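Local coordinates for uncharacterized protein (Bacteroides eggerthii, PDB 4FTD) that is of unknown function but folds as a six-bladed beta-propeller with an immunoglobulin-like domain and may take part in carbohydrate metabolism, at residues P119-F124 with P396-K401; K343-N348 with T414-E419; Y352-T357 with L370-L375; K428-A433 with I442-I447. One frame throughout, in Å; residues are numbered along the deposited sequence. Where two conformers were deposited one is given.

Contact 1 of 4, residues P119-F124 with P396-K401; sequences PTVYNF and PIYQFK
With CG1 of Val-121 opposite its backbone N (chi1 -179°) and the ring of Phe-400 swung out in the same sense (chi1 -171°), the two side chains reach out head-on from their strands and meet midway. Val-121 CG1 lies 3.6 Å from Phe-400 CE2, at the far end of the ring. The other branch, CG2, turns to the neighbouring tyrosine and stops 4.0 Å from Tyr-398 OH. Pro-119 adds its CB, 4.2 Å from Tyr-398 CE1, so the phenol end is touched by two apolar groups. Asn-123 approaches Phe-400 obliquely, its OD1 lying 3.6 Å from Phe-400 CE1, with the amide and ring planes 66° apart. Asn-123 OD1 has its hydrogen bond with Ser-125 OG and merely touches the Phe-400 ring. No hydrogen bond joins the two segments; their strand axes stay 10.5 Å apart, and side chains alone bridge the gap. Strand 439-446 packs against both segments: Phe-445 meets the Tyr-398 ring edge-to-face, and Val-441 touches both Val-121 and Phe-400. Strand 120-125 is the outer strand of the blade built otherwise from the C-terminal strands, and 398-401 is the outer strand of the blade before it. The contact thus packs two rim strands of adjacent blades beside the ring closure of a beta-propeller.

Contact 2 of 4, residues K343-N348 with T414-E419; sequences KVVTFN and TDYYIE
Lys-343 lies lengthwise over Thr-414, their side chains running past each other in opposite senses, where the innermost strands of two adjacent beta-propeller blades line up nearly parallel. Extended beyond CG, the lysine carries its NZ over the threonine to the next residue, where it forms a salt bridge of 2.7 Å with Asp-415 OD1 and a hydrogen bond of 2.8 Å to Thr-414 O. The ammonium group meets that carbonyl tilted 33° from its plane. One charge therefore spans a main-chain and a side-chain acceptor, while Tyr-303 makes a cation-pi contact with the same lysine. Asp-415 is held from its other end too: OD2 accepts bonds from Ser-142 OG and Tyr-143 N, on the following blade, and OD1 also bonds a glycerol probably taken up from the crystallisation liquor.

Further along, Tyr-416 CG stands between its backbone N and carbonyl carbon (chi1 67°), which presents one ring face to Val-345. CG2 of the valine sits over that face, 3.7 Å from the centroid and 17° off the normal, a CH-pi contact. Phe-347 and Ile-418 pair differently: Ile-418 CG2 comes up at the ring edge, in its plane, 4.0 Å from Phe-347 CD1. Ile-418 CD1 also presses against the backbone at Thr-346 O, 3.3 Å away. Between the strands a water accepts from Thr-346 N at 2.8 Å and is hydrogen-bonded to Tyr-416 OH at 3.1 Å.

Contact 3 of 4, residues Y352-T357 with L370-L375; sequences YLLVCT and LEVYDL
The second and third strands of one propeller blade pair here as an antiparallel beta hairpin, with Leu-353 opposite Tyr-373 and Val-355 opposite Glu-371 as the hydrogen-bonded pairs. Each pair exchanges two backbone bonds. In the first, Tyr-373 N reaches Leu-353 O at 2.8 Å; in the second, Val-355 N reaches Glu-371 O at 2.9 Å, and in both the return bond is of similar length. On the face carrying Leu-354, Val-372 and Leu-370, Leu-354 CD1 lies 3.8 Å from Leu-370 CG, and Tyr-352 sets its CB 3.7 Å from Val-372 CG1. This face meets the next blade, through Leu-431 and Ala-433. On the other face Val-355 directs CG2 between its backbone N and carbonyl carbon (chi1 -61° for CG1), where it touches the Tyr-373 ring at the edge, in plane, 4.0 Å from CE2. The Thr-357 and Glu-371 side chains cross at about a right angle, Thr-357 CG2 lying 3.4 Å from Glu-371 OE1.

Glu-371 is buried, yet its OE2 is hydrogen-bonded to both Ser-367 OG and Gln-399 NE2, the glutamine coming from the adjoining outer strand. These two partners would probably let a negative carboxylate be tolerated among the buried residues of the blade.

Contact 4 of 4, residues K428-A433 with I442-I447; sequences KLCLFA and ICEFPI
Phe-445, Lys-428 and Leu-431 lose the most surface where strands 428-433 and 442-446 pair as an antiparallel hairpin in the blade that closes the propeller. Phe-445 and Leu-431 occupy one face and cross at about a right angle, with Leu-431 CD1 resting 3.9 Å from Phe-445 CE1. The ring turns an edge to the backbone: Leu-429 O lies near its plane, 3.6 Å from Phe-445 CD1. Farther out, Tyr-398 and Phe-116 each meet Phe-445 edge-to-face, and Leu-370 and Val-372 of the preceding blade touch Leu-431. The main chains are joined through Leu-429 with Phe-445 and Leu-431 with Cys-443; the bond from Phe-445 N to Leu-429 O, 2.8 Å long, is bent (146° at the hydrogen), whereas that from Leu-431 N to Cys-443 O is nearly straight at 171°.

On the opposite face Lys-428 bends at its third torsion (chi3 79°), bringing NZ over Glu-444 OE1 at 3.1 Å, from above the carboxylate plane. The lysine was modelled in two conformers, so this salt bridge is doubtful and may be only partly populated. A water donates to Glu-444 OE2 and accepts weakly from NZ. Cys-430 SG lies 3.7 Å from Glu-444 OE2. For the buried Glu-444 the water's donation probably offsets part of the cost of its charge, and in this conformer the ammonium may add to it.

How the contacts relate
Contacts 3 and 4 are buried hairpins within adjacent blades, each made of second and third strands held by paired backbone bonds. Contacts 1 and 2 instead join the two blades without backbone pairing: contact 2 links the innermost strands and is partly buried, contact 1 the outermost and lies at the surface. Contacts 2 and 4 each include a salt bridge and a water, and contact 3 a buried carboxylate, whereas contact 1 is purely van der Waals between its segments. The hairpins of contacts 3 and 4 also pack on each other through apolar side chains. Strand 120-125 of contact 1 hydrogen-bonds to strand 439-446 of contact 4, closing the propeller ring.

Contact 1 of 4, residues P119-F124 with P396-K401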
# COMPACT_ATOMS: atom_id res chain seq x y z
N PRO A 119 1.06 4.21 -11.91
CA PRO A 119 0.29 4.96 -10.94
C PRO A 119 -0.70 5.92 -11.57
O PRO A 119 -0.42 6.48 -12.62
CB PRO A 119 1.36 5.78 -10.20
CG PRO A 119 2.43 5.97 -11.19
CD PRO A 119 2.45 4.74 -12.04
N THR A 120 -1.87 6.05 -10.98
CA THR A 120 -2.79 7.16 -11.29
C THR A 120 -2.83 7.91 -9.98
O THR A 120 -3.22 7.37 -8.93
CB THR A 120 -4.18 6.69 -11.69
OG1 THR A 120 -4.06 5.96 -12.90
CG2 THR A 120 -5.12 7.87 -11.94
N VAL A 121 -2.35 9.15 -10.02
CA VAL A 121 -2.20 9.98 -8.82
C VAL A 121 -3.21 11.12 -8.75
O VAL A 121 -3.40 11.83 -9.73
CB VAL A 121 -0.77 10.57 -8.75
CG1 VAL A 121 -0.60 11.41 -7.49
CG2 VAL A 121 0.26 9.44 -8.77
N TYR A 122 -3.85 11.27 -7.59
CA TYR A 122 -4.70 12.41 -7.28
C TYR A 122 -3.99 13.10 -6.12
O TYR A 122 -4.02 12.65 -4.96
CB TYR A 122 -6.11 11.98 -6.92
CG TYR A 122 -6.72 11.15 -8.01
CD1 TYR A 122 -7.17 11.73 -9.21
CD2 TYR A 122 -6.82 9.77 -7.89
CE1 TYR A 122 -7.72 10.96 -10.23
CE2 TYR A 122 -7.36 9.00 -8.90
CZ TYR A 122 -7.81 9.58 -10.05
OH TYR A 122 -8.35 8.72 -10.98
N ASN A 123 -3.31 14.19 -6.46
CA ASN A 123 -2.40 14.87 -5.56
C ASN A 123 -2.95 16.13 -4.90
O ASN A 123 -3.35 17.05 -5.59
CB ASN A 123 -1.16 15.26 -6.33
CG ASN A 123 -0.11 15.88 -5.44
OD1 ASN A 123 0.04 15.51 -4.28
ND2 ASN A 123 0.64 16.79 -5.99
N PHE A 124 -2.92 16.13 -3.57
CA PHE A 124 -3.30 17.31 -2.75
C PHE A 124 -2.15 17.68 -1.80
O PHE A 124 -2.38 17.99 -0.63
CB PHE A 124 -4.65 17.13 -2.06
CG PHE A 124 -5.76 16.93 -3.05
CD1 PHE A 124 -5.99 15.66 -3.60
CD2 PHE A 124 -6.48 18.01 -3.54
CE1 PHE A 124 -6.93 15.47 -4.57
CE2 PHE A 124 -7.43 17.83 -4.52
CZ PHE A 124 -7.66 16.56 -5.05
N PRO A 396 12.33 1.33 -1.25
CA PRO A 396 10.90 1.10 -1.50
C PRO A 396 10.66 0.74 -2.97
O PRO A 396 11.44 1.12 -3.83
CB PRO A 396 10.26 2.45 -1.17
CG PRO A 396 11.36 3.44 -1.14
CD PRO A 396 12.61 2.70 -0.80
N ILE A 397 9.63 -0.06 -3.24
CA ILE A 397 9.22 -0.39 -4.60
C ILE A 397 8.39 0.78 -5.21
O ILE A 397 8.21 0.84 -6.40
CB ILE A 397 8.45 -1.72 -4.63
CG1 ILE A 397 8.26 -2.24 -6.05
CG2 ILE A 397 7.10 -1.60 -3.94
CD1 ILE A 397 7.67 -3.63 -6.10
N TYR A 398 7.91 1.71 -4.39
CA TYR A 398 7.19 2.90 -4.88
C TYR A 398 7.34 4.02 -3.86
O TYR A 398 7.31 3.76 -2.66
CB TYR A 398 5.69 2.62 -5.12
CG TYR A 398 4.93 3.84 -5.59
CD1 TYR A 398 5.04 4.27 -6.91
CD2 TYR A 398 4.16 4.60 -4.70
CE1 TYR A 398 4.37 5.42 -7.34
CE2 TYR A 398 3.50 5.75 -5.12
CZ TYR A 398 3.60 6.15 -6.44
OH TYR A 398 2.96 7.28 -6.84
N GLN A 399 7.49 5.26 -4.34
CA GLN A 399 7.60 6.43 -3.48
C GLN A 399 6.86 7.59 -4.11
O GLN A 399 6.94 7.80 -5.32
CB GLN A 399 9.06 6.85 -3.34
CG GLN A 399 9.30 7.98 -2.35
CD GLN A 399 10.74 8.39 -2.30
OE1 GLN A 399 11.30 8.88 -3.28
NE2 GLN A 399 11.36 8.21 -1.16
N PHE A 400 6.11 8.32 -3.28
CA PHE A 400 5.49 9.56 -3.71
C PHE A 400 5.84 10.60 -2.66
O PHE A 400 5.40 10.51 -1.53
CB PHE A 400 3.98 9.47 -3.91
CG PHE A 400 3.42 10.72 -4.55
CD1 PHE A 400 3.10 11.83 -3.77
CD2 PHE A 400 3.28 10.81 -5.93
CE1 PHE A 400 2.64 13.00 -4.36
CE2 PHE A 400 2.82 11.98 -6.52
CZ PHE A 400 2.51 13.08 -5.73
N LYS A 401 6.67 11.56 -3.05
CA LYS A 401 7.12 12.61 -2.18
C LYS A 401 6.05 13.67 -2.02
O LYS A 401 5.57 14.22 -3.02
CB LYS A 401 8.38 13.20 -2.78
CG LYS A 401 9.62 12.35 -2.54
CD LYS A 401 10.82 13.04 -3.15
CE LYS A 401 11.96 13.14 -2.16
NZ LYS A 401 11.70 14.05 -0.99

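Contact 2 of 4, residues K343-N348 with T414-E419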
# COMPACT_ATOMS: atom_id res chain seq x y z
N LYS A 343 1.37 -0.03 7.69
CA LYS A 343 0.24 -0.91 7.41
C LYS A 343 0.60 -1.98 6.39
O LYS A 343 1.17 -1.69 5.34
CB LYS A 343 -0.97 -0.09 6.90
CG LYS A 343 -1.47 0.94 7.90
CD LYS A 343 -2.84 1.54 7.60
CE LYS A 343 -3.25 2.51 8.71
NZ LYS A 343 -4.58 3.19 8.45
N VAL A 344 0.27 -3.22 6.71
CA VAL A 344 0.51 -4.35 5.81
C VAL A 344 -0.70 -4.53 4.90
O VAL A 344 -1.79 -4.67 5.38
CB VAL A 344 0.80 -5.65 6.58
CG1 VAL A 344 0.94 -6.84 5.61
CG2 VAL A 344 2.03 -5.47 7.45
N VAL A 345 -0.46 -4.52 3.58
CA VAL A 345 -1.48 -4.64 2.54
C VAL A 345 -1.25 -5.91 1.75
O VAL A 345 -0.15 -6.09 1.23
CB VAL A 345 -1.33 -3.46 1.53
CG1 VAL A 345 -2.39 -3.52 0.45
CG2 VAL A 345 -1.41 -2.14 2.25
N THR A 346 -2.26 -6.79 1.67
CA THR A 346 -2.20 -7.97 0.81
C THR A 346 -3.03 -7.68 -0.43
O THR A 346 -4.19 -7.32 -0.33
CB THR A 346 -2.73 -9.24 1.50
OG1 THR A 346 -1.93 -9.49 2.65
CG2 THR A 346 -2.66 -10.47 0.53
N PHE A 347 -2.43 -7.88 -1.61
CA PHE A 347 -3.06 -7.52 -2.87
C PHE A 347 -2.58 -8.41 -4.01
O PHE A 347 -1.37 -8.45 -4.30
CB PHE A 347 -2.76 -6.06 -3.21
CG PHE A 347 -3.37 -5.59 -4.49
CD1 PHE A 347 -4.72 -5.26 -4.55
CD2 PHE A 347 -2.60 -5.47 -5.66
CE1 PHE A 347 -5.30 -4.83 -5.75
CE2 PHE A 347 -3.18 -5.06 -6.86
CZ PHE A 347 -4.53 -4.73 -6.90
N ASN A 348 -3.53 -9.10 -4.65
CA ASN A 348 -3.27 -9.95 -5.82
C ASN A 348 -2.06 -10.86 -5.59
O ASN A 348 -1.10 -10.92 -6.41
CB ASN A 348 -3.12 -9.06 -7.08
CG ASN A 348 -3.16 -9.85 -8.39
OD1 ASN A 348 -3.85 -10.86 -8.50
ND2 ASN A 348 -2.41 -9.37 -9.39
N THR A 414 -1.45 6.89 6.95
CA THR A 414 -1.59 6.07 5.74
C THR A 414 -2.94 5.38 5.79
O THR A 414 -3.56 5.21 6.85
CB THR A 414 -0.49 5.00 5.60
OG1 THR A 414 -0.53 4.12 6.73
CG2 THR A 414 0.88 5.64 5.45
N ASP A 415 -3.40 4.97 4.62
CA ASP A 415 -4.64 4.19 4.50
C ASP A 415 -4.64 3.56 3.12
O ASP A 415 -3.88 3.96 2.26
CB ASP A 415 -5.90 5.08 4.64
CG ASP A 415 -6.40 5.21 6.09
OD1 ASP A 415 -6.54 4.17 6.81
OD2 ASP A 415 -6.68 6.38 6.48
N TYR A 416 -5.50 2.57 2.91
CA TYR A 416 -5.61 1.99 1.58
C TYR A 416 -6.98 1.43 1.37
O TYR A 416 -7.70 1.20 2.34
CB TYR A 416 -4.55 0.88 1.40
CG TYR A 416 -4.78 -0.33 2.27
CD1 TYR A 416 -4.26 -0.39 3.57
CD2 TYR A 416 -5.50 -1.43 1.80
CE1 TYR A 416 -4.48 -1.51 4.36
CE2 TYR A 416 -5.72 -2.54 2.59
CZ TYR A 416 -5.20 -2.57 3.86
OH TYR A 416 -5.41 -3.65 4.61
N TYR A 417 -7.29 1.18 0.11
CA TYR A 417 -8.54 0.60 -0.33
C TYR A 417 -8.28 -0.28 -1.57
O TYR A 417 -7.55 0.12 -2.49
CB TYR A 417 -9.52 1.71 -0.70
CG TYR A 417 -10.78 1.20 -1.36
CD1 TYR A 417 -11.77 0.60 -0.60
CD2 TYR A 417 -10.99 1.37 -2.74
CE1 TYR A 417 -12.93 0.13 -1.20
CE2 TYR A 417 -12.16 0.92 -3.35
CZ TYR A 417 -13.12 0.30 -2.57
OH TYR A 417 -14.27 -0.15 -3.13
N ILE A 418 -8.85 -1.47 -1.57
CA ILE A 418 -8.75 -2.43 -2.67
C ILE A 418 -10.07 -2.51 -3.40
O ILE A 418 -11.08 -2.81 -2.81
CB ILE A 418 -8.34 -3.82 -2.15
CG1 ILE A 418 -6.90 -3.71 -1.60
CG2 ILE A 418 -8.45 -4.88 -3.28
CD1 ILE A 418 -6.33 -4.94 -0.93
N GLU A 419 -10.06 -2.23 -4.70
CA GLU A 419 -11.24 -2.39 -5.54
C GLU A 419 -11.22 -3.81 -6.14
O GLU A 419 -10.19 -4.24 -6.67
CB GLU A 419 -11.22 -1.30 -6.63
CG GLU A 419 -12.51 -1.11 -7.42
CD GLU A 419 -12.43 0.09 -8.37
OE1 GLU A 419 -12.41 1.24 -7.87
OE2 GLU A 419 -12.38 -0.12 -9.60
O HOH W 1 -4.67 -6.21 3.02

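Contact 3 of 4, residues Y352-T357 with L370-L375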
# COMPACT_ATOMS: atom_id res chain seq x y z
N TYR A 352 2.62 -6.02 0.79
CA TYR A 352 3.35 -4.77 0.85
C TYR A 352 3.28 -4.12 2.23
O TYR A 352 2.34 -4.38 3.00
CB TYR A 352 2.77 -3.77 -0.17
CG TYR A 352 2.63 -4.33 -1.55
CD1 TYR A 352 3.74 -4.81 -2.24
CD2 TYR A 352 1.39 -4.39 -2.19
CE1 TYR A 352 3.62 -5.37 -3.50
CE2 TYR A 352 1.27 -4.94 -3.48
CZ TYR A 352 2.40 -5.42 -4.13
OH TYR A 352 2.31 -5.97 -5.40
N LEU A 353 4.29 -3.31 2.54
CA LEU A 353 4.28 -2.43 3.71
C LEU A 353 4.11 -1.01 3.17
O LEU A 353 4.90 -0.55 2.34
CB LEU A 353 5.58 -2.51 4.51
CG LEU A 353 5.62 -1.65 5.79
CD1 LEU A 353 4.54 -2.11 6.76
CD2 LEU A 353 7.00 -1.66 6.45
N LEU A 354 3.04 -0.35 3.61
CA LEU A 354 2.71 1.04 3.30
C LEU A 354 3.14 1.86 4.52
O LEU A 354 2.77 1.52 5.66
CB LEU A 354 1.21 1.19 3.04
CG LEU A 354 0.65 2.61 2.88
CD1 LEU A 354 1.28 3.36 1.72
CD2 LEU A 354 -0.88 2.52 2.76
N VAL A 355 3.96 2.87 4.30
CA VAL A 355 4.38 3.77 5.38
C VAL A 355 4.35 5.18 4.87
O VAL A 355 4.26 5.41 3.65
CB VAL A 355 5.79 3.45 5.92
CG1 VAL A 355 5.86 2.05 6.51
CG2 VAL A 355 6.87 3.68 4.87
N CYS A 356 4.36 6.15 5.80
CA CYS A 356 4.64 7.54 5.41
C CYS A 356 5.82 8.01 6.21
O CYS A 356 5.83 7.86 7.45
CB CYS A 356 3.43 8.47 5.63
SG CYS A 356 3.66 10.13 4.95
N THR A 357 6.83 8.59 5.56
CA THR A 357 7.97 9.08 6.34
C THR A 357 7.58 10.49 6.89
O THR A 357 7.01 11.28 6.16
CB THR A 357 9.29 9.07 5.54
OG1 THR A 357 9.07 9.90 4.42
CG2 THR A 357 9.72 7.59 5.11
N LEU A 370 5.03 9.00 0.87
CA LEU A 370 4.35 7.71 0.90
C LEU A 370 5.43 6.75 0.37
O LEU A 370 6.01 7.02 -0.68
CB LEU A 370 3.13 7.72 -0.02
CG LEU A 370 2.23 6.49 -0.20
CD1 LEU A 370 0.88 6.91 -0.80
CD2 LEU A 370 2.91 5.46 -1.06
N GLU A 371 5.68 5.65 1.07
CA GLU A 371 6.60 4.62 0.59
C GLU A 371 5.97 3.25 0.71
O GLU A 371 5.25 2.98 1.67
CB GLU A 371 7.93 4.70 1.36
CG GLU A 371 8.72 5.92 0.94
CD GLU A 371 10.01 6.14 1.69
OE1 GLU A 371 10.33 5.37 2.62
OE2 GLU A 371 10.71 7.11 1.33
N VAL A 372 6.22 2.40 -0.28
CA VAL A 372 5.75 1.04 -0.31
C VAL A 372 6.97 0.12 -0.41
O VAL A 372 7.85 0.33 -1.26
CB VAL A 372 4.82 0.79 -1.51
CG1 VAL A 372 4.28 -0.62 -1.46
CG2 VAL A 372 3.69 1.81 -1.50
N TYR A 373 7.02 -0.88 0.47
CA TYR A 373 8.07 -1.86 0.50
C TYR A 373 7.49 -3.20 0.15
O TYR A 373 6.36 -3.52 0.52
CB TYR A 373 8.72 -1.92 1.87
CG TYR A 373 9.52 -0.70 2.17
CD1 TYR A 373 10.87 -0.63 1.81
CD2 TYR A 373 8.92 0.39 2.78
CE1 TYR A 373 11.60 0.50 2.06
CE2 TYR A 373 9.65 1.52 3.06
CZ TYR A 373 10.98 1.57 2.71
OH TYR A 373 11.68 2.70 2.98
N ASP A 374 8.26 -4.00 -0.57
CA ASP A 374 7.81 -5.34 -0.97
C ASP A 374 8.11 -6.37 0.12
O ASP A 374 9.28 -6.62 0.42
CB ASP A 374 8.49 -5.77 -2.27
CG ASP A 374 7.81 -6.97 -2.93
OD1 ASP A 374 7.02 -7.70 -2.30
OD2 ASP A 374 8.07 -7.16 -4.12
N LEU A 375 7.06 -6.95 0.70
CA LEU A 375 7.22 -8.01 1.73
C LEU A 375 6.58 -9.34 1.30
O LEU A 375 6.14 -10.14 2.13
CB LEU A 375 6.66 -7.51 3.07
CG LEU A 375 7.34 -6.33 3.75
CD1 LEU A 375 6.66 -6.07 5.11
CD2 LEU A 375 8.83 -6.58 3.94

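Contact 4 of 4, residues K428-A433 with I442-I447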
# COMPACT_ATOMS: atom_id res chain seq x y z
N LYS A 428 -7.81 -3.18 -8.34
CA LYS A 428 -7.13 -1.89 -8.18
C LYS A 428 -6.69 -1.70 -6.73
O LYS A 428 -7.49 -1.90 -5.82
CB LYS A 428 -8.10 -0.78 -8.63
CG LYS A 428 -7.46 0.53 -9.07
CD LYS A 428 -8.47 1.45 -9.76
CE LYS A 428 -9.37 2.19 -8.79
NZ LYS A 428 -10.25 3.17 -9.50
N LEU A 429 -5.43 -1.30 -6.52
CA LEU A 429 -4.87 -1.00 -5.21
C LEU A 429 -4.74 0.51 -5.09
O LEU A 429 -4.00 1.14 -5.87
CB LEU A 429 -3.47 -1.63 -5.04
CG LEU A 429 -2.69 -1.30 -3.75
CD1 LEU A 429 -3.49 -1.77 -2.55
CD2 LEU A 429 -1.29 -1.90 -3.77
N CYS A 430 -5.41 1.08 -4.10
CA CYS A 430 -5.46 2.53 -3.88
C CYS A 430 -4.79 2.84 -2.55
O CYS A 430 -5.19 2.29 -1.53
CB CYS A 430 -6.89 3.00 -3.90
SG CYS A 430 -7.86 2.40 -5.30
N LEU A 431 -3.73 3.64 -2.58
CA LEU A 431 -2.91 3.96 -1.42
C LEU A 431 -3.05 5.45 -1.13
O LEU A 431 -3.15 6.27 -2.04
CB LEU A 431 -1.44 3.60 -1.68
CG LEU A 431 -1.18 2.15 -2.13
CD1 LEU A 431 0.33 1.98 -2.32
CD2 LEU A 431 -1.70 1.09 -1.14
N PHE A 432 -3.07 5.77 0.15
CA PHE A 432 -3.20 7.14 0.66
C PHE A 432 -2.15 7.38 1.71
O PHE A 432 -1.90 6.49 2.55
CB PHE A 432 -4.57 7.30 1.26
CG PHE A 432 -4.80 8.57 2.07
CD1 PHE A 432 -4.57 8.60 3.45
CD2 PHE A 432 -5.41 9.70 1.45
CE1 PHE A 432 -4.84 9.74 4.19
CE2 PHE A 432 -5.72 10.82 2.20
CZ PHE A 432 -5.42 10.84 3.57
N ALA A 433 -1.60 8.57 1.69
CA ALA A 433 -0.75 9.11 2.76
C ALA A 433 -1.09 10.60 2.94
O ALA A 433 -1.46 11.30 1.97
CB ALA A 433 0.74 8.95 2.45
N ILE A 442 -3.58 10.38 -3.11
CA ILE A 442 -4.14 9.08 -3.38
C ILE A 442 -3.43 8.55 -4.64
O ILE A 442 -3.44 9.23 -5.67
CB ILE A 442 -5.63 9.17 -3.66
CG1 ILE A 442 -6.37 9.73 -2.43
CG2 ILE A 442 -6.16 7.77 -4.07
CD1 ILE A 442 -7.78 10.24 -2.74
N CYS A 443 -2.82 7.37 -4.55
CA CYS A 443 -2.12 6.73 -5.67
C CYS A 443 -2.77 5.39 -5.95
O CYS A 443 -2.84 4.54 -5.05
CB CYS A 443 -0.67 6.48 -5.30
SG CYS A 443 0.18 7.97 -4.81
N GLU A 444 -3.27 5.21 -7.17
CA GLU A 444 -3.99 4.00 -7.57
C GLU A 444 -3.17 3.23 -8.60
O GLU A 444 -2.55 3.83 -9.50
CB GLU A 444 -5.35 4.37 -8.19
CG GLU A 444 -6.21 5.27 -7.31
CD GLU A 444 -7.67 5.35 -7.75
OE1 GLU A 444 -7.95 5.13 -8.95
OE2 GLU A 444 -8.54 5.63 -6.90
N PHE A 445 -3.20 1.91 -8.48
CA PHE A 445 -2.43 1.01 -9.33
C PHE A 445 -3.27 -0.17 -9.79
O PHE A 445 -4.02 -0.73 -9.01
CB PHE A 445 -1.25 0.44 -8.57
CG PHE A 445 -0.35 1.48 -7.95
CD1 PHE A 445 -0.60 1.94 -6.65
CD2 PHE A 445 0.73 1.99 -8.63
CE1 PHE A 445 0.21 2.88 -6.07
CE2 PHE A 445 1.55 2.92 -8.04
CZ PHE A 445 1.29 3.37 -6.76
N PRO A 446 -3.10 -0.58 -11.05
CA PRO A 446 -3.79 -1.78 -11.52
C PRO A 446 -3.04 -3.07 -11.12
O PRO A 446 -1.90 -3.00 -10.67
CB PRO A 446 -3.74 -1.62 -13.05
CG PRO A 446 -2.47 -0.87 -13.29
CD PRO A 446 -2.32 0.07 -12.12
N ILE A 447 -3.68 -4.23 -11.25
CA ILE A 447 -2.95 -5.50 -11.14
C ILE A 447 -1.96 -5.57 -12.33
O ILE A 447 -2.20 -5.00 -13.39
CB ILE A 447 -3.87 -6.77 -11.08
CG1 ILE A 447 -4.72 -6.96 -12.36
CG2 ILE A 447 -4.75 -6.75 -9.82
CD1 ILE A 447 -5.20 -8.39 -12.59
O HOH W 2 -10.96 3.96 -6.59